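Local coordinates for protein phenylacetate-coenzyme A ligase (Bacteroides vulgatus, PDB 3LAX) that belongs to the AMP-binding enzyme family as a coenzyme A ligase, the fragment modelled here being its small C-terminal domain, at residues I35-A40 and D44-E49; R68-Q73 and V84-K89; I7-V12 and I78-R83; T21-F26 and V48-S53. All blocks are in the same frame, centred on the assembly; numbering follows the deposited sequence.

Contact 1 (I35-A40 and D44-E49); sequences ITLETA and DEMTVE
Met46, present as selenomethionine, meets two side chains of the partner strand at once. Leu37 runs alongside it, pointing the same way, with Leu37 CD2 3.8 Å from Met46 CE. Ile35 instead slants across the chain, and its branch methyl CG2 comes to 3.8 Å from Met46 CG. The selenomethionine stands with CG anti to the backbone N (chi1 170°) and bends at chi3 (-69°), bringing CE near both neighbours. A flexible, unbranched chain can fit itself to two stiffer branched ones.

The face of Thr36, Glu38, Glu45 and Thr47 is polar. Thr36 OG1 donates to a water 2.6 Å away, which in turn donates to Glu49 OE1 at 2.8 Å. A second water lies 2.8 Å from Thr47 OG1 and equally far from Glu38 OE2. The backbones are tied by paired hydrogen bonds between Thr36 and Thr47 and between Glu38 and Glu45; the Thr47 N to Thr36 O bond is nearly straight (174°).

Helix 16-24 and strand 7-9 lie over Ile35, Leu37, Met46 and Val48. The chemistry is that of an antiparallel hairpin with this face apolar, turning polar at Thr39 and Asp44, where Asp44 pairs with Arg106; water joins threonines and glutamates on the other.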
# COMPACT_ATOMS: atom_id res chain seq x y z
N ILE A 35 -2.19 -1.36 -4.27
CA ILE A 35 -0.89 -1.99 -4.19
C ILE A 35 -0.42 -2.21 -5.62
O ILE A 35 -1.09 -2.89 -6.40
CB ILE A 35 -1.00 -3.37 -3.50
CG1 ILE A 35 -1.56 -3.23 -2.07
CG2 ILE A 35 0.33 -4.08 -3.49
CD1 ILE A 35 -2.08 -4.56 -1.49
N THR A 36 0.71 -1.61 -5.99
CA THR A 36 1.23 -1.79 -7.34
C THR A 36 2.52 -2.60 -7.31
O THR A 36 3.45 -2.26 -6.57
CB THR A 36 1.50 -0.44 -8.06
OG1 THR A 36 0.27 0.30 -8.16
CG2 THR A 36 2.04 -0.69 -9.47
N LEU A 37 2.56 -3.68 -8.09
CA LEU A 37 3.74 -4.52 -8.18
C LEU A 37 4.38 -4.28 -9.53
O LEU A 37 3.71 -4.33 -10.56
CB LEU A 37 3.37 -6.00 -8.05
CG LEU A 37 2.57 -6.36 -6.79
CD1 LEU A 37 2.04 -7.79 -6.83
CD2 LEU A 37 3.41 -6.13 -5.53
N GLU A 38 5.68 -4.00 -9.54
CA GLU A 38 6.35 -3.84 -10.82
C GLU A 38 7.77 -4.33 -10.78
O GLU A 38 8.32 -4.62 -9.72
CB GLU A 38 6.27 -2.39 -11.31
CG GLU A 38 6.63 -1.36 -10.28
CD GLU A 38 6.06 0.01 -10.61
OE1 GLU A 38 6.12 0.41 -11.80
OE2 GLU A 38 5.55 0.68 -9.69
N THR A 39 8.36 -4.46 -11.96
CA THR A 39 9.74 -4.88 -12.07
C THR A 39 10.59 -3.65 -12.37
O THR A 39 10.49 -3.06 -13.44
CB THR A 39 9.91 -5.94 -13.17
OG1 THR A 39 9.00 -7.01 -12.92
CG2 THR A 39 11.34 -6.47 -13.20
N ALA A 40 11.39 -3.24 -11.38
CA ALA A 40 12.28 -2.09 -11.52
C ALA A 40 13.67 -2.58 -11.86
O ALA A 40 14.35 -3.17 -11.02
CB ALA A 40 12.29 -1.28 -10.24
N ASP A 44 11.81 -6.88 -8.26
CA ASP A 44 10.42 -6.51 -8.08
C ASP A 44 10.24 -5.56 -6.91
O ASP A 44 10.90 -5.70 -5.88
CB ASP A 44 9.57 -7.76 -7.86
CG ASP A 44 9.49 -8.65 -9.08
OD1 ASP A 44 9.90 -8.20 -10.18
OD2 ASP A 44 9.01 -9.80 -8.93
N GLU A 45 9.34 -4.61 -7.07
CA GLU A 45 9.05 -3.64 -6.03
C GLU A 45 7.55 -3.61 -5.77
O GLU A 45 6.76 -3.79 -6.68
CB GLU A 45 9.52 -2.25 -6.44
CG GLU A 45 10.97 -1.94 -6.14
CD GLU A 45 11.25 -0.45 -6.16
OE1 GLU A 45 11.30 0.14 -7.26
OE2 GLU A 45 11.41 0.14 -5.07
N MSE A 46 7.18 -3.37 -4.51
CA MSE A 46 5.79 -3.13 -4.15
C MSE A 46 5.63 -1.69 -3.71
O MSE A 46 6.37 -1.23 -2.85
CB MSE A 46 5.35 -4.05 -3.01
CG MSE A 46 3.98 -3.67 -2.44
SE MSE A 46 3.37 -4.67 -0.89
CE MSE A 46 3.09 -6.36 -1.78
N THR A 47 4.67 -0.99 -4.31
CA THR A 47 4.28 0.33 -3.83
C THR A 47 2.88 0.22 -3.24
O THR A 47 2.00 -0.44 -3.81
CB THR A 47 4.27 1.37 -4.97
OG1 THR A 47 5.59 1.47 -5.52
CG2 THR A 47 3.83 2.74 -4.46
N VAL A 48 2.67 0.83 -2.07
CA VAL A 48 1.35 0.90 -1.49
C VAL A 48 0.94 2.37 -1.43
O VAL A 48 1.47 3.14 -0.63
CB VAL A 48 1.31 0.27 -0.08
CG1 VAL A 48 -0.08 0.40 0.53
CG2 VAL A 48 1.75 -1.21 -0.14
N GLU A 49 0.02 2.74 -2.31
CA GLU A 49 -0.58 4.08 -2.29
C GLU A 49 -1.83 4.02 -1.43
O GLU A 49 -2.62 3.08 -1.52
CB GLU A 49 -0.97 4.52 -3.69
CG GLU A 49 0.20 4.89 -4.58
CD GLU A 49 -0.23 5.17 -6.00
OE1 GLU A 49 -0.75 4.25 -6.67
OE2 GLU A 49 -0.04 6.32 -6.46
O HOH W 1 0.18 1.75 -5.98
O HOH W 2 6.05 -0.60 -7.30

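Contact 2 (R68-Q73 and V84-K89); sequences REITRQ and VKLVPK
Ile70, on helix 60-78, makes the apolar part of this contact through two of its branches. Its CG2 lies 3.9 Å from Val84 CG1, the two side chains crossing at about a right angle. Its longer arm goes elsewhere: CG1 stands anti to the carbonyl carbon (chi1 -65°), and the terminal CD1 meets Leu86 CD2 tip to tip at 3.8 Å. A branched isoleucine thus serves two strand residues that lie two positions apart. Thr71 and Val84 slide past each other in opposite directions, bringing Thr71 OG1 within 3.3 Å of Val84 CG2.

The polar part runs through that same hydroxyl. Thr71 OG1 accepts from a water at 2.8 Å, and the water accepts from Val84 N at 2.9 Å, so a single molecule bridges helix and strand where no direct bond spans them. The hydroxyl is also hydrogen-bonded to Thr67 O, one turn back, which fixes its rotation.

Within the helix, Gln73 NE2 donates to Glu69 OE2 at 2.8 Å in an almost straight line (178°).

Helix 60-78 connects strands 43-52 and 83-87 as the middle element of a beta-alpha-beta crossover. Leu63 and Leu66 of the same helix also pack on Leu86; Val50 and Leu52 of strand 43-52 touch it within the sheet, and Leu23 and Phe26 adjoin Ile70.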
# COMPACT_ATOMS: atom_id res chain seq x y z
N ARG A 68 6.24 6.77 7.73
CA ARG A 68 7.21 5.91 8.41
C ARG A 68 6.50 4.85 9.25
O ARG A 68 6.86 3.66 9.20
CB ARG A 68 8.12 6.77 9.29
CG ARG A 68 9.07 6.03 10.22
CD ARG A 68 9.56 7.02 11.31
NE ARG A 68 10.71 6.55 12.07
CZ ARG A 68 11.20 7.16 13.15
NH1 ARG A 68 10.64 8.27 13.62
NH2 ARG A 68 12.26 6.66 13.77
N GLU A 69 5.50 5.25 10.01
CA GLU A 69 4.79 4.31 10.88
C GLU A 69 4.04 3.26 10.07
O GLU A 69 4.04 2.07 10.42
CB GLU A 69 3.85 5.06 11.82
CG GLU A 69 3.01 4.14 12.71
CD GLU A 69 3.83 3.28 13.68
OE1 GLU A 69 5.05 3.49 13.84
OE2 GLU A 69 3.22 2.39 14.29
N ILE A 70 3.40 3.67 8.99
CA ILE A 70 2.70 2.71 8.12
C ILE A 70 3.71 1.71 7.54
O ILE A 70 3.46 0.50 7.51
CB ILE A 70 1.94 3.43 6.98
CG1 ILE A 70 0.81 4.30 7.55
CG2 ILE A 70 1.38 2.41 5.98
CD1 ILE A 70 0.33 5.42 6.62
N THR A 71 4.84 2.22 7.06
CA THR A 71 5.87 1.37 6.47
C THR A 71 6.35 0.32 7.47
O THR A 71 6.47 -0.87 7.15
CB THR A 71 7.05 2.20 5.95
OG1 THR A 71 6.56 3.17 5.01
CG2 THR A 71 8.08 1.32 5.25
N ARG A 72 6.62 0.77 8.69
CA ARG A 72 7.08 -0.10 9.78
C ARG A 72 6.06 -1.21 10.06
O ARG A 72 6.40 -2.39 10.12
CB ARG A 72 7.26 0.77 11.02
CG ARG A 72 8.09 0.19 12.15
CD ARG A 72 8.64 1.33 13.02
NE ARG A 72 7.81 2.53 12.95
CZ ARG A 72 8.26 3.77 13.14
NH1 ARG A 72 9.55 3.96 13.41
NH2 ARG A 72 7.43 4.81 13.07
N GLN A 73 4.80 -0.82 10.23
CA GLN A 73 3.76 -1.79 10.54
C GLN A 73 3.56 -2.78 9.40
O GLN A 73 3.38 -3.99 9.65
CB GLN A 73 2.44 -1.12 10.88
CG GLN A 73 2.43 -0.45 12.25
CD GLN A 73 1.04 -0.04 12.67
OE1 GLN A 73 0.06 -0.67 12.26
NE2 GLN A 73 0.94 1.01 13.46
N VAL A 84 5.66 3.13 0.66
CA VAL A 84 4.37 3.70 0.99
C VAL A 84 4.26 5.14 0.50
O VAL A 84 5.15 5.97 0.75
CB VAL A 84 4.11 3.64 2.51
CG1 VAL A 84 2.79 4.35 2.88
CG2 VAL A 84 4.12 2.18 3.00
N LYS A 85 3.19 5.43 -0.24
CA LYS A 85 2.94 6.77 -0.75
C LYS A 85 1.55 7.22 -0.34
O LYS A 85 0.55 6.61 -0.72
CB LYS A 85 3.06 6.79 -2.28
CG LYS A 85 4.44 6.43 -2.81
CD LYS A 85 4.49 6.55 -4.32
CE LYS A 85 5.88 6.24 -4.84
NZ LYS A 85 5.92 6.32 -6.33
N LEU A 86 1.48 8.31 0.42
CA LEU A 86 0.20 8.87 0.82
C LEU A 86 -0.21 9.84 -0.28
O LEU A 86 0.58 10.68 -0.71
CB LEU A 86 0.31 9.57 2.17
CG LEU A 86 0.85 8.62 3.25
CD1 LEU A 86 0.84 9.27 4.64
CD2 LEU A 86 0.11 7.30 3.27
N VAL A 87 -1.45 9.70 -0.74
CA VAL A 87 -1.95 10.48 -1.86
C VAL A 87 -3.21 11.22 -1.42
O VAL A 87 -3.87 10.82 -0.45
CB VAL A 87 -2.23 9.59 -3.10
CG1 VAL A 87 -0.94 8.87 -3.52
CG2 VAL A 87 -3.35 8.59 -2.84
N PRO A 88 -3.56 12.30 -2.12
CA PRO A 88 -4.71 13.09 -1.72
C PRO A 88 -6.02 12.31 -1.78
O PRO A 88 -6.16 11.37 -2.57
CB PRO A 88 -4.75 14.22 -2.75
CG PRO A 88 -3.36 14.30 -3.28
CD PRO A 88 -2.84 12.90 -3.27
N LYS A 89 -6.97 12.70 -0.95
CA LYS A 89 -8.29 12.10 -1.01
C LYS A 89 -8.83 12.17 -2.44
O LYS A 89 -8.77 13.23 -3.08
CB LYS A 89 -9.24 12.82 -0.05
CG LYS A 89 -10.66 12.30 -0.09
CD LYS A 89 -11.50 12.97 0.96
CE LYS A 89 -12.98 12.95 0.61
NZ LYS A 89 -13.40 14.23 -0.05
O HOH W 3 7.76 3.73 2.59

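Contact 3 (I7-V12 and I78-R83); sequences IILKGV and ILVTPR
Val80 and Val12 give most of the surface buried here, and they reach toward each other tip to tip, with Val12 CG2 3.8 Å from Val80 CG1. Val80 was modelled in two conformers, and its methyl contacts describe one of them. In that copy CG1 stands anti to the carbonyl carbon (chi1 -65°) and faces Val12, while CG2 occupies the crowded position between the backbone N and the carbonyl carbon. From there CG2 touches Leu9 CD2 loosely, at 4.2 Å, the two side chains crossing at a slant. Short, branched valines suit such a place, because they present methyls close to the backbone.

Val12 has a second neighbour. Its CG1 rests 3.7 Å from Ile78 O, a packing contact at the end of helix 60-78. The chain turns out of that helix at Leu79, whose positive phi (77°) redirects it toward Val80. Ile14 of strand 12-14 also touches both Ile78 and Val80.

Leu9 and Val12 are paired across their own turn: Leu9 N bonds to Val12 O at 2.9 Å and Val12 N to Leu9 O at 2.8 Å. Lys10 and Gly11 fill the corners with positive phi. The arrangement is a beta hairpin with a two-residue loop, a type I' turn, its turn end packed on the loop that leads from helix 60-78 into strand 83-87.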
# COMPACT_ATOMS: atom_id res chain seq x y z
N ILE A 7 -0.54 -12.94 -3.26
CA ILE A 7 0.47 -12.58 -4.22
C ILE A 7 1.81 -13.11 -3.77
O ILE A 7 1.98 -13.51 -2.62
CB ILE A 7 0.54 -11.06 -4.44
CG1 ILE A 7 0.97 -10.36 -3.16
CG2 ILE A 7 -0.81 -10.54 -4.89
CD1 ILE A 7 1.10 -8.86 -3.29
N ILE A 8 2.75 -13.15 -4.69
CA ILE A 8 4.10 -13.61 -4.38
C ILE A 8 5.10 -12.57 -4.85
O ILE A 8 5.09 -12.17 -6.02
CB ILE A 8 4.38 -14.96 -5.06
CG1 ILE A 8 3.44 -16.03 -4.49
CG2 ILE A 8 5.83 -15.36 -4.86
CD1 ILE A 8 3.50 -17.36 -5.22
N LEU A 9 5.94 -12.11 -3.94
CA LEU A 9 6.91 -11.07 -4.24
C LEU A 9 8.27 -11.47 -3.69
O LEU A 9 8.42 -11.70 -2.49
CB LEU A 9 6.46 -9.74 -3.64
CG LEU A 9 7.38 -8.55 -3.86
CD1 LEU A 9 7.37 -8.11 -5.32
CD2 LEU A 9 6.93 -7.42 -2.97
N LYS A 10 9.27 -11.53 -4.58
CA LYS A 10 10.60 -11.99 -4.21
C LYS A 10 10.57 -13.24 -3.32
O LYS A 10 11.25 -13.29 -2.29
CB LYS A 10 11.37 -10.88 -3.50
CG LYS A 10 12.42 -10.19 -4.36
CD LYS A 10 11.89 -9.92 -5.75
CE LYS A 10 12.98 -9.37 -6.64
NZ LYS A 10 12.62 -9.45 -8.08
N GLY A 11 9.77 -14.23 -3.72
CA GLY A 11 9.68 -15.49 -2.99
C GLY A 11 8.75 -15.48 -1.79
O GLY A 11 8.48 -16.54 -1.22
N VAL A 12 8.23 -14.31 -1.43
CA VAL A 12 7.44 -14.17 -0.21
C VAL A 12 5.95 -14.11 -0.51
O VAL A 12 5.49 -13.23 -1.25
CB VAL A 12 7.85 -12.91 0.60
CG1 VAL A 12 7.02 -12.78 1.87
CG2 VAL A 12 9.35 -12.93 0.92
N ILE A 78 3.94 -8.20 6.67
CA ILE A 78 4.11 -8.91 5.40
C ILE A 78 5.53 -9.39 5.12
O ILE A 78 5.74 -10.23 4.24
CB ILE A 78 3.55 -8.10 4.21
CG1 ILE A 78 4.42 -6.88 3.93
CG2 ILE A 78 2.09 -7.72 4.48
CD1 ILE A 78 3.93 -6.01 2.78
N LEU A 79 6.50 -8.87 5.88
CA LEU A 79 7.88 -9.37 5.86
C LEU A 79 8.69 -8.93 4.65
O LEU A 79 9.73 -9.51 4.32
CB LEU A 79 7.92 -10.90 6.01
CG LEU A 79 7.15 -11.47 7.20
CD1 LEU A 79 7.31 -13.01 7.26
CD2 LEU A 79 7.62 -10.86 8.50
N VAL A 80 8.19 -7.91 3.96
CA VAL A 80 8.99 -7.21 2.97
C VAL A 80 8.64 -5.75 3.13
O VAL A 80 7.59 -5.41 3.65
CB VAL A 80 8.70 -7.67 1.53
CG1 VAL A 80 9.12 -9.14 1.33
CG2 VAL A 80 7.24 -7.46 1.19
N THR A 81 9.57 -4.88 2.74
CA THR A 81 9.35 -3.45 2.91
C THR A 81 8.69 -2.85 1.67
O THR A 81 9.28 -2.85 0.59
CB THR A 81 10.68 -2.72 3.17
OG1 THR A 81 11.29 -3.28 4.33
CG2 THR A 81 10.44 -1.24 3.38
N PRO A 82 7.45 -2.36 1.82
CA PRO A 82 6.84 -1.70 0.67
C PRO A 82 7.24 -0.24 0.62
O PRO A 82 7.67 0.33 1.64
CB PRO A 82 5.35 -1.78 0.99
CG PRO A 82 5.31 -1.68 2.50
CD PRO A 82 6.57 -2.34 3.00
N ARG A 83 7.12 0.36 -0.55
CA ARG A 83 7.22 1.81 -0.65
C ARG A 83 5.84 2.39 -0.42
O ARG A 83 4.93 2.16 -1.21
CB ARG A 83 7.76 2.23 -2.01
CG ARG A 83 7.78 3.73 -2.22
CD ARG A 83 8.51 4.45 -1.09
NE ARG A 83 9.47 5.43 -1.59
CZ ARG A 83 9.13 6.62 -2.10
NH1 ARG A 83 7.86 6.97 -2.17
NH2 ARG A 83 10.08 7.44 -2.53

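Contact 4 (T21-F26 and V48-S53); sequences TILLQF and VEVELS
Glu51 OE2, on the strand whose Val48 and Val50 meet Leu23, is gripped by two groups: it forms a salt bridge with Lys94 NZ and a hydrogen bond with Leu92 N. Its twin OE1 bonds to Gly90 N. Three partners satisfy a carboxylate that is buried, and a lysine and two backbone N-H groups would probably favour its ionised form.

The packing with the helix is purely apolar and rests on one methyl. Leu23 CD1 lies 4.1 Å from Val48 CG1, the two side chains crossing obliquely, and 4.2 Å from Val50 CB in one of the two conformers modelled for Val50. Leucine suits the place because its longer stem carries a methyl from the helix to the strand, whereas the two valines, short and beta-branched, fit the extended backbone. Leu23 has its CG anti to the carbonyl carbon (chi1 -62°), and with chi2 at 179° CD1 continues the line of the chain outward to the strand.

Farther along the chain, Phe26 N bonds to Leu23 O at 3.2 Å, and the same carbonyl oxygen lies at the edge of the Phe26 ring, in its plane. Ile70 of helix 60-78 and Tyr33 of strand 32-40 also touch Leu23, and Pro82 touches Val48. This is layered alpha/beta packing, with helices 16-24 and 60-78 side by side on one face of the mixed sheet of the AMP-binding enzyme C-terminal domain.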
# COMPACT_ATOMS: atom_id res chain seq x y z
N THR A 21 -5.98 -4.39 6.43
CA THR A 21 -6.32 -4.36 7.85
C THR A 21 -5.48 -3.34 8.62
O THR A 21 -6.00 -2.60 9.47
CB THR A 21 -6.14 -5.75 8.45
OG1 THR A 21 -7.06 -6.64 7.81
CG2 THR A 21 -6.43 -5.73 9.95
N ILE A 22 -4.19 -3.32 8.34
CA ILE A 22 -3.29 -2.37 8.97
C ILE A 22 -3.65 -0.92 8.60
O ILE A 22 -3.73 -0.06 9.48
CB ILE A 22 -1.83 -2.68 8.65
CG1 ILE A 22 -1.36 -3.86 9.52
CG2 ILE A 22 -0.94 -1.47 8.87
CD1 ILE A 22 -0.13 -4.56 9.01
N LEU A 23 -3.87 -0.66 7.31
CA LEU A 23 -4.22 0.69 6.86
C LEU A 23 -5.51 1.20 7.48
O LEU A 23 -5.64 2.40 7.78
CB LEU A 23 -4.35 0.72 5.33
CG LEU A 23 -3.08 0.39 4.54
CD1 LEU A 23 -3.36 0.43 3.05
CD2 LEU A 23 -1.94 1.35 4.93
N LEU A 24 -6.49 0.31 7.65
CA LEU A 24 -7.80 0.73 8.14
C LEU A 24 -7.77 1.33 9.54
O LEU A 24 -8.67 2.10 9.90
CB LEU A 24 -8.77 -0.43 8.14
CG LEU A 24 -9.59 -0.66 6.88
CD1 LEU A 24 -10.32 -1.99 7.01
CD2 LEU A 24 -10.57 0.50 6.64
N GLN A 25 -6.77 0.98 10.33
CA GLN A 25 -6.71 1.44 11.72
C GLN A 25 -6.29 2.90 11.86
O GLN A 25 -6.47 3.50 12.92
CB GLN A 25 -5.80 0.55 12.56
CG GLN A 25 -6.48 -0.67 13.17
CD GLN A 25 -7.69 -0.31 14.03
OE1 GLN A 25 -7.55 0.26 15.12
NE2 GLN A 25 -8.88 -0.64 13.55
N PHE A 26 -5.72 3.47 10.79
CA PHE A 26 -5.25 4.87 10.84
C PHE A 26 -6.35 5.88 10.56
O PHE A 26 -6.91 5.91 9.46
CB PHE A 26 -4.11 5.10 9.84
CG PHE A 26 -2.82 4.41 10.20
CD1 PHE A 26 -1.83 5.09 10.90
CD2 PHE A 26 -2.60 3.08 9.86
CE1 PHE A 26 -0.64 4.47 11.23
CE2 PHE A 26 -1.42 2.45 10.19
CZ PHE A 26 -0.43 3.14 10.88
N VAL A 48 2.67 0.83 -2.07
CA VAL A 48 1.35 0.90 -1.49
C VAL A 48 0.94 2.37 -1.43
O VAL A 48 1.47 3.14 -0.63
CB VAL A 48 1.31 0.27 -0.08
CG1 VAL A 48 -0.08 0.40 0.53
CG2 VAL A 48 1.75 -1.21 -0.14
N GLU A 49 0.02 2.74 -2.31
CA GLU A 49 -0.58 4.08 -2.29
C GLU A 49 -1.83 4.02 -1.43
O GLU A 49 -2.62 3.08 -1.52
CB GLU A 49 -0.97 4.52 -3.69
CG GLU A 49 0.20 4.89 -4.58
CD GLU A 49 -0.23 5.17 -6.00
OE1 GLU A 49 -0.75 4.25 -6.67
OE2 GLU A 49 -0.04 6.32 -6.46
N VAL A 50 -2.02 5.02 -0.58
CA VAL A 50 -3.24 5.08 0.21
C VAL A 50 -3.70 6.52 0.32
O VAL A 50 -2.89 7.44 0.48
CB VAL A 50 -3.09 4.42 1.62
CG1 VAL A 50 -1.91 5.01 2.37
CG2 VAL A 50 -4.38 4.56 2.42
N GLU A 51 -5.00 6.70 0.18
CA GLU A 51 -5.58 8.03 0.27
C GLU A 51 -5.56 8.55 1.69
O GLU A 51 -5.86 7.82 2.65
CB GLU A 51 -7.01 8.04 -0.25
CG GLU A 51 -7.11 7.81 -1.72
CD GLU A 51 -8.51 8.06 -2.27
OE1 GLU A 51 -9.40 8.47 -1.50
OE2 GLU A 51 -8.71 7.84 -3.48
N LEU A 52 -5.25 9.83 1.82
CA LEU A 52 -5.41 10.51 3.08
C LEU A 52 -6.89 10.73 3.37
O LEU A 52 -7.71 10.86 2.44
CB LEU A 52 -4.71 11.86 3.04
CG LEU A 52 -3.19 11.78 2.94
CD1 LEU A 52 -2.63 13.14 2.55
CD2 LEU A 52 -2.59 11.30 4.26
N SER A 53 -7.23 10.77 4.65
CA SER A 53 -8.56 11.18 5.06
C SER A 53 -8.74 12.67 4.72
O SER A 53 -7.77 13.43 4.75
CB SER A 53 -8.71 11.01 6.56
OG SER A 53 -9.91 11.62 6.99

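Strand 43-52 runs through the set: contacts 1 and 4 both use it and share Val48 and Glu49, while strand 83-87 of contact 2 pairs with it in parallel. Backbone bonds from Arg83, in contact 3, reach Met46 and Val48. Contact 4 is buried, and apolar across its two segments; the other three are partly buried. Contact 1 is the one with direct hydrogen bonds between its segments, as neighbours in a sheet require. Contact 2 joins a helix to that sheet and needs a water for its polar link, whereas contact 3, toward the margin, packs a hairpin on a loop mainly by methyls, without hydrogen bonds between its segments.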